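Local coordinates for glycosyl hydrolase family 2, TIM barrel domain protein (Faecalibacterium prausnitzii A2-165, PDB 6ED2) that probably hydrolyses beta-D-glucuronides, releasing glucuronic acid from its conjugates, as a gut bacterial beta-glucuronidase of glycoside hydrolase family 2, at residues W46-P52 with Y89-Y95; R113-T118 with A194-V200. All blocks are in the same frame, centred on the assembly; numbering follows the deposited sequence.

Interaction 1: residues W46-P52 with Y89-Y95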
loop_
_atom_site.group_PDB
_atom_site.type_symbol
_atom_site.label_atom_id
_atom_site.label_comp_id
_atom_site.label_asym_id
_atom_site.label_seq_id
_atom_site.Cartn_x
_atom_site.Cartn_y
_atom_site.Cartn_z
ATOM N N TRP A 46 30.167 6.760 17.908
ATOM C CA TRP A 46 31.106 5.993 18.710
ATOM C C TRP A 46 31.638 4.844 17.867
ATOM O O TRP A 46 31.231 4.654 16.720
ATOM C CB TRP A 46 30.442 5.457 19.985
ATOM C CG TRP A 46 29.983 6.479 21.013
ATOM C CD1 TRP A 46 29.531 7.748 20.783
ATOM C CD2 TRP A 46 29.894 6.274 22.429
ATOM N NE1 TRP A 46 29.167 8.350 21.972
ATOM C CE2 TRP A 46 29.388 7.466 22.998
ATOM C CE3 TRP A 46 30.194 5.197 23.272
ATOM C CZ2 TRP A 46 29.180 7.614 24.373
ATOM C CZ3 TRP A 46 29.979 5.345 24.653
ATOM C CH2 TRP A 46 29.483 6.549 25.181
ATOM N N ARG A 47 32.557 4.075 18.444
ATOM C CA ARG A 47 32.991 2.808 17.876
ATOM C C ARG A 47 32.237 1.665 18.554
ATOM O O ARG A 47 31.747 1.789 19.678
ATOM C CB ARG A 47 34.505 2.619 18.034
ATOM C CG ARG A 47 35.371 3.778 17.533
ATOM C CD ARG A 47 35.061 4.154 16.083
ATOM N NE ARG A 47 35.268 3.032 15.155
ATOM C CZ ARG A 47 35.017 3.092 13.846
ATOM N NH1 ARG A 47 34.548 4.218 13.301
ATOM N NH2 ARG A 47 35.222 2.025 13.080
ATOM N N PHE A 48 32.164 0.536 17.860
ATOM C CA PHE A 48 31.268 -0.537 18.250
ATOM C C PHE A 48 31.839 -1.850 17.750
ATOM O O PHE A 48 32.339 -1.926 16.628
ATOM C CB PHE A 48 29.856 -0.299 17.673
ATOM C CG PHE A 48 28.856 -1.409 17.956
ATOM C CD1 PHE A 48 27.916 -1.265 18.967
ATOM C CD2 PHE A 48 28.812 -2.561 17.168
ATOM C CE1 PHE A 48 26.957 -2.266 19.215
ATOM C CE2 PHE A 48 27.868 -3.564 17.413
ATOM C CZ PHE A 48 26.931 -3.403 18.439
ATOM N N SER A 49 31.746 -2.885 18.581
ATOM C CA SER A 49 32.141 -4.212 18.151
ATOM C C SER A 49 31.260 -5.242 18.836
ATOM O O SER A 49 31.018 -5.150 20.042
ATOM C CB SER A 49 33.613 -4.494 18.477
ATOM O OG SER A 49 33.968 -5.739 17.922
ATOM N N PHE A 50 30.774 -6.209 18.058
ATOM C CA PHE A 50 30.217 -7.423 18.637
ATOM C C PHE A 50 31.333 -8.236 19.289
ATOM O O PHE A 50 32.496 -8.167 18.881
ATOM C CB PHE A 50 29.515 -8.263 17.564
ATOM C CG PHE A 50 28.327 -7.582 16.926
ATOM C CD1 PHE A 50 27.192 -7.294 17.670
ATOM C CD2 PHE A 50 28.340 -7.234 15.576
ATOM C CE1 PHE A 50 26.094 -6.661 17.086
ATOM C CE2 PHE A 50 27.233 -6.600 14.983
ATOM C CZ PHE A 50 26.113 -6.321 15.739
ATOM N N ASP A 51 30.971 -9.022 20.304
ATOM C CA ASP A 51 31.911 -9.880 21.037
ATOM C C ASP A 51 31.286 -11.264 21.196
ATOM O O ASP A 51 30.894 -11.657 22.300
ATOM C CB ASP A 51 32.244 -9.258 22.396
ATOM C CG ASP A 51 33.400 -9.963 23.137
ATOM O OD1 ASP A 51 33.945 -10.996 22.664
ATOM O OD2 ASP A 51 33.750 -9.453 24.227
ATOM N N PRO A 52 31.162 -12.026 20.103
ATOM C CA PRO A 52 30.402 -13.289 20.185
ATOM C C PRO A 52 31.074 -14.344 21.043
ATOM O O PRO A 52 30.387 -15.227 21.573
ATOM C CB PRO A 52 30.295 -13.739 18.720
ATOM C CG PRO A 52 31.455 -13.090 18.048
ATOM C CD PRO A 52 31.613 -11.746 18.729
ATOM N N TYR A 89 21.578 -9.997 16.807
ATOM C CA TYR A 89 22.696 -10.346 17.676
ATOM C C TYR A 89 22.289 -10.326 19.144
ATOM O O TYR A 89 21.698 -9.352 19.638
ATOM C CB TYR A 89 23.870 -9.390 17.476
ATOM C CG TYR A 89 25.017 -9.753 18.383
ATOM C CD1 TYR A 89 25.937 -10.732 18.004
ATOM C CD2 TYR A 89 25.163 -9.162 19.637
ATOM C CE1 TYR A 89 26.991 -11.087 18.830
ATOM C CE2 TYR A 89 26.214 -9.522 20.486
ATOM C CZ TYR A 89 27.122 -10.484 20.072
ATOM O OH TYR A 89 28.171 -10.842 20.889
ATOM N N CYS A 90 22.639 -11.396 19.853
ATOM C CA CYS A 90 22.287 -11.539 21.262
ATOM C C CYS A 90 23.528 -11.967 22.032
ATOM O O CYS A 90 24.086 -13.036 21.766
ATOM C CB CYS A 90 21.150 -12.551 21.444
ATOM S SG CYS A 90 20.512 -12.633 23.159
ATOM N N GLY A 91 23.973 -11.131 22.952
ATOM C CA GLY A 91 25.173 -11.446 23.701
ATOM C C GLY A 91 25.881 -10.173 24.132
ATOM O O GLY A 91 25.242 -9.155 24.382
ATOM N N ASP A 92 27.209 -10.281 24.229
ATOM C CA ASP A 92 28.076 -9.163 24.603
ATOM C C ASP A 92 28.408 -8.301 23.384
ATOM O O ASP A 92 28.700 -8.825 22.302
ATOM C CB ASP A 92 29.395 -9.685 25.184
ATOM C CG ASP A 92 29.274 -10.219 26.600
ATOM O OD1 ASP A 92 28.262 -9.964 27.295
ATOM O OD2 ASP A 92 30.225 -10.908 27.016
ATOM N N PHE A 93 28.399 -6.980 23.572
ATOM C CA PHE A 93 28.821 -6.041 22.539
ATOM C C PHE A 93 29.428 -4.812 23.211
ATOM O O PHE A 93 29.097 -4.478 24.354
ATOM C CB PHE A 93 27.653 -5.635 21.606
ATOM C CG PHE A 93 26.397 -5.199 22.334
ATOM C CD1 PHE A 93 26.145 -3.849 22.562
ATOM C CD2 PHE A 93 25.469 -6.145 22.789
ATOM C CE1 PHE A 93 25.001 -3.423 23.225
ATOM C CE2 PHE A 93 24.312 -5.741 23.457
ATOM C CZ PHE A 93 24.077 -4.371 23.678
ATOM N N TRP A 94 30.307 -4.121 22.476
ATOM C CA TRP A 94 31.127 -3.052 23.037
ATOM C C TRP A 94 30.890 -1.727 22.324
ATOM O O TRP A 94 30.819 -1.668 21.088
ATOM C CB TRP A 94 32.619 -3.391 22.946
ATOM C CG TRP A 94 33.082 -4.572 23.756
ATOM C CD1 TRP A 94 32.873 -5.884 23.481
ATOM C CD2 TRP A 94 33.880 -4.530 24.945
ATOM N NE1 TRP A 94 33.487 -6.673 24.429
ATOM C CE2 TRP A 94 34.108 -5.862 25.343
ATOM C CE3 TRP A 94 34.419 -3.493 25.715
ATOM C CZ2 TRP A 94 34.847 -6.188 26.486
ATOM C CZ3 TRP A 94 35.156 -3.811 26.837
ATOM C CH2 TRP A 94 35.363 -5.148 27.215
ATOM N N TYR A 95 30.792 -0.669 23.119
ATOM C CA TYR A 95 30.822 0.707 22.657
ATOM C C TYR A 95 32.099 1.364 23.166
ATOM O O TYR A 95 32.581 1.051 24.260
ATOM C CB TYR A 95 29.614 1.492 23.167
ATOM C CG TYR A 95 28.317 1.243 22.443
ATOM C CD1 TYR A 95 27.822 2.178 21.542
ATOM C CD2 TYR A 95 27.560 0.095 22.685
ATOM C CE1 TYR A 95 26.628 1.976 20.886
ATOM C CE2 TYR A 95 26.348 -0.121 22.019
ATOM C CZ TYR A 95 25.894 0.823 21.118
ATOM O OH TYR A 95 24.701 0.635 20.445
HETATM O O HOH W 1 28.553 -12.786 23.543
HETATM O O HOH W 2 32.723 -10.018 26.837
#

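Interaction 2: residues R113-T118 with A194-V200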
loop_
_atom_site.group_PDB
_atom_site.type_symbol
_atom_site.label_atom_id
_atom_site.label_comp_id
_atom_site.label_asym_id
_atom_site.label_seq_id
_atom_site.Cartn_x
_atom_site.Cartn_y
_atom_site.Cartn_z
ATOM N N ARG A 113 27.320 10.101 33.171
ATOM C CA ARG A 113 25.929 9.668 33.258
ATOM C C ARG A 113 25.517 8.955 31.973
ATOM O O ARG A 113 25.719 9.479 30.867
ATOM C CB ARG A 113 24.981 10.845 33.507
ATOM C CG ARG A 113 23.509 10.541 33.109
ATOM C CD ARG A 113 22.786 9.576 34.099
ATOM N NE ARG A 113 22.654 10.149 35.442
ATOM C CZ ARG A 113 21.622 10.883 35.867
ATOM N NH1 ARG A 113 20.596 11.158 35.060
ATOM N NH2 ARG A 113 21.619 11.360 37.113
ATOM N N PHE A 114 24.951 7.764 32.122
ATOM C CA PHE A 114 24.264 7.062 31.047
ATOM C C PHE A 114 22.762 7.122 31.298
ATOM O O PHE A 114 22.278 6.605 32.315
ATOM C CB PHE A 114 24.732 5.616 30.954
ATOM C CG PHE A 114 26.190 5.483 30.643
ATOM C CD1 PHE A 114 26.614 5.278 29.337
ATOM C CD2 PHE A 114 27.138 5.579 31.648
ATOM C CE1 PHE A 114 27.967 5.173 29.039
ATOM C CE2 PHE A 114 28.500 5.468 31.360
ATOM C CZ PHE A 114 28.912 5.271 30.056
ATOM N N GLY A 115 22.036 7.796 30.400
ATOM C CA GLY A 115 20.582 7.735 30.437
ATOM C C GLY A 115 20.093 6.302 30.539
ATOM O O GLY A 115 19.227 5.985 31.358
ATOM N N SER A 116 20.682 5.405 29.744
ATOM C CA SER A 116 20.429 3.972 29.853
ATOM C C SER A 116 21.440 3.231 28.989
ATOM O O SER A 116 22.001 3.789 28.039
ATOM C CB SER A 116 19.001 3.596 29.422
ATOM O OG SER A 116 18.812 3.808 28.029
ATOM N N VAL A 117 21.672 1.968 29.346
ATOM C CA VAL A 117 22.362 1.008 28.494
ATOM C C VAL A 117 21.572 -0.287 28.572
ATOM O O VAL A 117 21.281 -0.775 29.669
ATOM C CB VAL A 117 23.835 0.782 28.910
ATOM C CG1 VAL A 117 24.491 -0.230 27.987
ATOM C CG2 VAL A 117 24.639 2.102 28.885
ATOM N N THR A 118 21.192 -0.834 27.425
ATOM C CA THR A 118 20.251 -1.948 27.367
ATOM C C THR A 118 20.998 -3.213 26.978
ATOM O O THR A 118 21.630 -3.245 25.917
ATOM C CB THR A 118 19.144 -1.624 26.369
ATOM O OG1 THR A 118 18.545 -0.365 26.732
ATOM C CG2 THR A 118 18.098 -2.730 26.332
ATOM N N ALA A 194 18.404 -3.279 21.701
ATOM C CA ALA A 194 19.417 -2.965 22.696
ATOM C C ALA A 194 20.447 -2.023 22.086
ATOM O O ALA A 194 20.425 -1.733 20.890
ATOM C CB ALA A 194 20.091 -4.221 23.233
ATOM N N GLY A 195 21.361 -1.553 22.928
ATOM C CA GLY A 195 22.320 -0.546 22.525
ATOM C C GLY A 195 22.414 0.522 23.584
ATOM O O GLY A 195 22.143 0.248 24.756
ATOM N N ILE A 196 22.785 1.739 23.201
ATOM C CA ILE A 196 22.793 2.873 24.113
ATOM C C ILE A 196 21.730 3.837 23.612
ATOM O O ILE A 196 21.941 4.578 22.643
ATOM C CB ILE A 196 24.164 3.542 24.211
ATOM C CG1 ILE A 196 25.202 2.544 24.691
ATOM C CG2 ILE A 196 24.111 4.705 25.194
ATOM C CD1 ILE A 196 26.504 3.203 25.061
ATOM N N HIS A 197 20.588 3.834 24.284
ATOM C CA HIS A 197 19.366 4.429 23.773
ATOM C C HIS A 197 19.201 5.892 24.128
ATOM O O HIS A 197 18.307 6.545 23.572
ATOM C CB HIS A 197 18.152 3.657 24.315
ATOM C CG HIS A 197 18.004 2.285 23.739
ATOM N ND1 HIS A 197 17.347 1.267 24.394
ATOM C CD2 HIS A 197 18.423 1.768 22.557
ATOM C CE1 HIS A 197 17.369 0.181 23.644
ATOM N NE2 HIS A 197 18.001 0.463 22.517
ATOM N N ARG A 198 19.986 6.416 25.061
ATOM C CA ARG A 198 19.692 7.733 25.606
ATOM C C ARG A 198 20.972 8.540 25.731
ATOM O O ARG A 198 22.074 7.981 25.667
ATOM C CB ARG A 198 18.990 7.605 26.966
ATOM C CG ARG A 198 17.574 7.071 26.836
ATOM C CD ARG A 198 16.959 6.683 28.181
ATOM N NE ARG A 198 15.782 5.844 27.953
ATOM C CZ ARG A 198 15.018 5.327 28.913
ATOM N NH1 ARG A 198 15.292 5.560 30.199
ATOM N NH2 ARG A 198 13.979 4.576 28.580
ATOM N N PRO A 199 20.865 9.859 25.881
ATOM C CA PRO A 199 22.063 10.702 25.979
ATOM C C PRO A 199 23.022 10.258 27.074
ATOM O O PRO A 199 22.608 9.838 28.163
ATOM C CB PRO A 199 21.488 12.089 26.277
ATOM C CG PRO A 199 20.167 12.072 25.607
ATOM C CD PRO A 199 19.647 10.667 25.682
ATOM N N VAL A 200 24.316 10.343 26.748
ATOM C CA VAL A 200 25.435 10.108 27.657
ATOM C C VAL A 200 26.067 11.458 27.984
ATOM O O VAL A 200 26.139 12.342 27.122
ATOM C CB VAL A 200 26.463 9.152 27.021
ATOM C CG1 VAL A 200 27.690 8.936 27.934
ATOM C CG2 VAL A 200 25.789 7.817 26.612
HETATM O O HOH W 3 16.972 7.313 31.749
HETATM O O HOH W 4 16.669 2.348 27.010
HETATM O O HOH W 5 22.922 6.461 27.892
HETATM O O HOH W 6 20.039 2.083 26.425
#

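Interaction 1: residues W46-P52 with Y89-Y95
Two antiparallel neighbours in the beta-sheet of the family 2 sugar-binding domain, strands 38-51 and 92-101, meet here, with S49 and W94 as a hydrogen-bonded pair: S49 N donates to W94 O at 2.9 Å and W94 N to S49 O at 2.7 Å. The flanking non-hydrogen-bonded pairs, F48 with Y95 and F50 with F93, put their rings on the same side of the sheet. F48 turns its edge onto the face of Y95 in a T-shaped stack, centroids 5.0 Å apart and planes at 88°; F93 completes this aromatic cluster, and F77 packs against it. Farther along, F50 lays CD1 over the Y89 ring, 3.4 Å from Y89 CG, the rings meeting obliquely. On the sheet's other side D51 and W94 run alongside each other. With CG anti to the backbone N (chi1 -170°), the D51 carboxylate reaches the indole, and W94 NE1 gives its hydrogen to D51 OD2 over 2.8 Å, nearly straight at 168° and close to the ring plane. Beyond F50, D92 O accepts from both D51 N and Y89 OH. D51 OD2 takes the amide of G56, and a water donates to it and to D92 OD2; D92 OD1 is hydrogen-bonded to N161. The NE1-OD2 bond holds the indole's rotation; the donors around D51 probably favour its charged form, and the shared water probably eases the nearness of the D92 carboxylate.

Interaction 2: residues R113-T118 with A194-V200
R198 lays its aliphatic chain along S116, CD coming within 3.4 Å of S116 OG, while S116 CB sits over one face of the guanidinium. The contact joins two loops at the end of strand 109-114 in the sugar-binding domain's beta-sheet: one leaves that strand, the other links the short strand 195-196 to strand 200-205. Two antiparallel ladders hold them, their register offset by one residue. At one end G115 N donates to P199 O at 3.1 Å, and F114 lies beside V200, whose CG1 is over the ring face and whose CG2 is 3.8 Å from F114 CD1. At the other, T118 N meets G195 O at 3.0 Å in an almost straight bond (175°), and G195 N returns a weak one to T118 O. G115 leaves room for R198 CB, which a side chain there would probably strike. The R198 chain is extended from CG to NE, which carries its guanidinium past S116 to a salt bridge with E323 and the carbonyls of P358 and F137; a water in the guanidinium plane also ties R198 NH1 to G115 O. A leucine in place of R198 would probably leave E323 without its cationic mate and the P358 carbonyl without this donor. Between the ladders the polar atoms meet through water. S116 OG, turned between its backbone N and carbonyl carbon (chi1 67°), binds two waters, one shared with H197 ND1. The other, 2.7 Å from S116 OG, accepts from H197 N and donates to T118 OG1, which is also bonded to G136 O.

Interactions 1 and 2 belong to the same sugar-binding domain and reach the same sheet, their centres about 14 Å apart. They touch directly: Y95 OH lies 3.4 Å from G195 CA, and F93 CZ lies 3.5 Å from T118 O, so the aromatic side of interaction 1 backs onto the strand 195-196 region of interaction 2. W46 packs on I196 and V200 across the same boundary. Interaction 1 is partly buried, a regular strand pair with rings on one side and a polar indole-carboxylate link on the other. Interaction 2 is wholly buried; between its short ladders waters link the polar atoms, while the charge of R198 is directed outward to E323.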